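Local atomic coordinates of Ras-related protein Rab-7L1 (Homo sapiens, PDB entry 6HH2), a protein that binds and hydrolyses GTP as a Rab-family switch in vesicle trafficking, and recruits the kinase LRRK2 to the Golgi complex and stimulates it. Residues 87-92 and 123-128. The protein carries 4 engineered substitutions. Numbering follows the deposited sequence. Where two conformers were deposited one is given.
Sequences AVIMFD and ALLLAN. Engineered in segment 87-92: A87 (natural residue Cys). Engineered in segment 123-128: A123 (natural residue Cys). With GDP (guanosine-5'-diphosphate), chain B.
F91 and A127 meet near the C-terminal ends of two neighbouring parallel strands, 87-92 and 123-128. The strands belong to a beta-alpha-beta crossover of the small-GTPase (P-loop NTPase) fold, with helix 96-112 as the connection.

Five backbone hydrogen bonds join them. L124 N donates to the backbone O of A87, an engineered residue, and L126 N to I89 O. In return, I89 N binds L124 O and F91 N binds L126 O. The last, N128 N to F91 O, has the least straight N-H...O angle, 148°.

Apolar contacts line both faces of the sheet. On the face of I89, F91 and L125, the F91 ring leans over the second strand because CG sits between the backbone N and the carbonyl carbon (chi1 76°). A127 CA lies over one ring face in a CH-pi contact, 3.9 Å from the F91 centroid. L125 CD1 comes to the ring edge, 3.7 Å from F91 CD1. I142 of helix 139-148 also packs on F91, L125 and A127. On the face of V88 and L126, V88 CG1 meets L126 CD1 at 3.5 Å.

At the nucleotide end, the N128 side chain enters the GDP pocket. N128 is the asparagine of the NKxD guanine-specificity motif, with K129 and D131. Its OD1 is held by T157 OG1 and V159 N, and ND2 donates to V21 O. These bonds fix the amide beside the guanine of GDP, with N128 ND2 3.2 Å from GDP N7.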
# COMPACT_ATOMS: atom_id res chain seq x y z
N ALA A 87 -3.20 2.75 -3.65
CA ALA A 87 -2.89 1.37 -3.34
C ALA A 87 -1.39 1.19 -3.22
O ALA A 87 -0.61 1.79 -3.98
CB ALA A 87 -3.39 0.44 -4.46
N VAL A 88 -0.99 0.40 -2.23
CA VAL A 88 0.37 -0.08 -2.05
C VAL A 88 0.33 -1.53 -2.45
O VAL A 88 -0.41 -2.32 -1.83
CB VAL A 88 0.77 0.03 -0.59
CG1 VAL A 88 2.16 -0.56 -0.35
CG2 VAL A 88 0.80 1.51 -0.14
N ILE A 89 0.99 -1.90 -3.53
CA ILE A 89 1.03 -3.27 -4.05
C ILE A 89 2.37 -3.87 -3.71
O ILE A 89 3.42 -3.36 -4.18
CB ILE A 89 0.74 -3.31 -5.56
CG1 ILE A 89 -0.63 -2.63 -5.82
CG2 ILE A 89 0.78 -4.78 -6.05
CD1 ILE A 89 -1.15 -2.74 -7.25
N MET A 90 2.39 -4.86 -2.84
CA MET A 90 3.62 -5.43 -2.31
C MET A 90 3.93 -6.76 -2.93
O MET A 90 3.01 -7.54 -3.20
CB MET A 90 3.54 -5.62 -0.78
CG MET A 90 3.27 -4.34 -0.04
SD MET A 90 3.30 -4.55 1.77
CE MET A 90 4.71 -5.67 2.03
N PHE A 91 5.20 -6.99 -3.20
CA PHE A 91 5.70 -8.30 -3.56
C PHE A 91 6.94 -8.64 -2.75
O PHE A 91 7.54 -7.79 -2.09
CB PHE A 91 5.84 -8.48 -5.09
CG PHE A 91 7.02 -7.79 -5.69
CD1 PHE A 91 6.95 -6.42 -6.03
CD2 PHE A 91 8.22 -8.50 -5.89
CE1 PHE A 91 8.07 -5.78 -6.57
CE2 PHE A 91 9.33 -7.87 -6.45
CZ PHE A 91 9.25 -6.52 -6.82
N ASP A 92 7.31 -9.91 -2.77
CA ASP A 92 8.54 -10.41 -2.15
C ASP A 92 9.61 -10.57 -3.23
O ASP A 92 9.43 -11.35 -4.17
CB ASP A 92 8.15 -11.76 -1.51
CG ASP A 92 9.33 -12.53 -0.89
OD1 ASP A 92 10.51 -12.16 -1.05
OD2 ASP A 92 9.02 -13.59 -0.27
N ALA A 123 -0.63 4.13 -7.43
CA ALA A 123 -0.26 2.77 -7.07
C ALA A 123 1.25 2.71 -6.89
O ALA A 123 2.01 3.06 -7.83
CB ALA A 123 -0.69 1.79 -8.15
N LEU A 124 1.69 2.39 -5.66
CA LEU A 124 3.10 2.34 -5.28
C LEU A 124 3.48 0.87 -5.16
O LEU A 124 2.85 0.12 -4.40
CB LEU A 124 3.27 3.05 -3.94
CG LEU A 124 4.64 2.88 -3.34
CD1 LEU A 124 5.78 3.46 -4.28
CD2 LEU A 124 4.66 3.58 -1.98
N LEU A 125 4.42 0.42 -5.97
CA LEU A 125 4.90 -0.95 -5.95
C LEU A 125 6.07 -1.08 -4.97
O LEU A 125 7.07 -0.36 -5.12
CB LEU A 125 5.31 -1.33 -7.37
CG LEU A 125 5.87 -2.76 -7.55
CD1 LEU A 125 4.75 -3.81 -7.36
CD2 LEU A 125 6.48 -2.92 -8.98
N LEU A 126 5.93 -1.93 -3.94
CA LEU A 126 6.98 -2.14 -2.95
C LEU A 126 7.63 -3.51 -3.17
O LEU A 126 6.96 -4.55 -3.03
CB LEU A 126 6.46 -2.04 -1.53
CG LEU A 126 5.84 -0.70 -1.12
CD1 LEU A 126 5.62 -0.72 0.37
CD2 LEU A 126 6.76 0.47 -1.44
N ALA A 127 8.91 -3.48 -3.49
CA ALA A 127 9.74 -4.69 -3.63
C ALA A 127 10.25 -4.98 -2.23
O ALA A 127 11.34 -4.53 -1.83
CB ALA A 127 10.88 -4.38 -4.61
N ASN A 128 9.46 -5.75 -1.50
CA ASN A 128 9.73 -5.96 -0.08
C ASN A 128 10.66 -7.15 0.14
O ASN A 128 10.88 -7.96 -0.76
CB ASN A 128 8.41 -6.10 0.73
CG ASN A 128 8.66 -6.01 2.23
OD1 ASN A 128 9.40 -5.15 2.68
ND2 ASN A 128 8.04 -6.92 3.01
PB GDP B . 1.33 -11.10 4.65
O1B GDP B . 1.52 -10.40 3.36
O2B GDP B . 0.94 -12.54 4.51
O3B GDP B . 0.46 -10.35 5.63
O3A GDP B . 2.85 -11.17 5.27
PA GDP B . 3.31 -11.03 6.79
O1A GDP B . 3.35 -9.59 7.23
O2A GDP B . 2.49 -12.00 7.63
O5' GDP B . 4.82 -11.55 6.72
C5' GDP B . 5.13 -12.87 6.33
C4' GDP B . 6.50 -13.25 6.88
O4' GDP B . 7.50 -12.42 6.21
C3' GDP B . 6.60 -12.90 8.35
O3' GDP B . 7.43 -13.93 8.93
C2' GDP B . 7.33 -11.57 8.37
O2' GDP B . 8.08 -11.43 9.56
C1' GDP B . 8.24 -11.74 7.18
N9 GDP B . 8.63 -10.45 6.60
C8 GDP B . 7.80 -9.40 6.35
N7 GDP B . 8.51 -8.37 5.77
C5 GDP B . 9.79 -8.81 5.66
C6 GDP B . 11.04 -8.24 5.16
O6 GDP B . 11.09 -7.08 4.72
N1 GDP B . 12.11 -9.04 5.21
C2 GDP B . 12.16 -10.28 5.71
N2 GDP B . 13.34 -11.01 5.75
N3 GDP B . 11.03 -10.84 6.22
C4 GDP B . 9.88 -10.14 6.20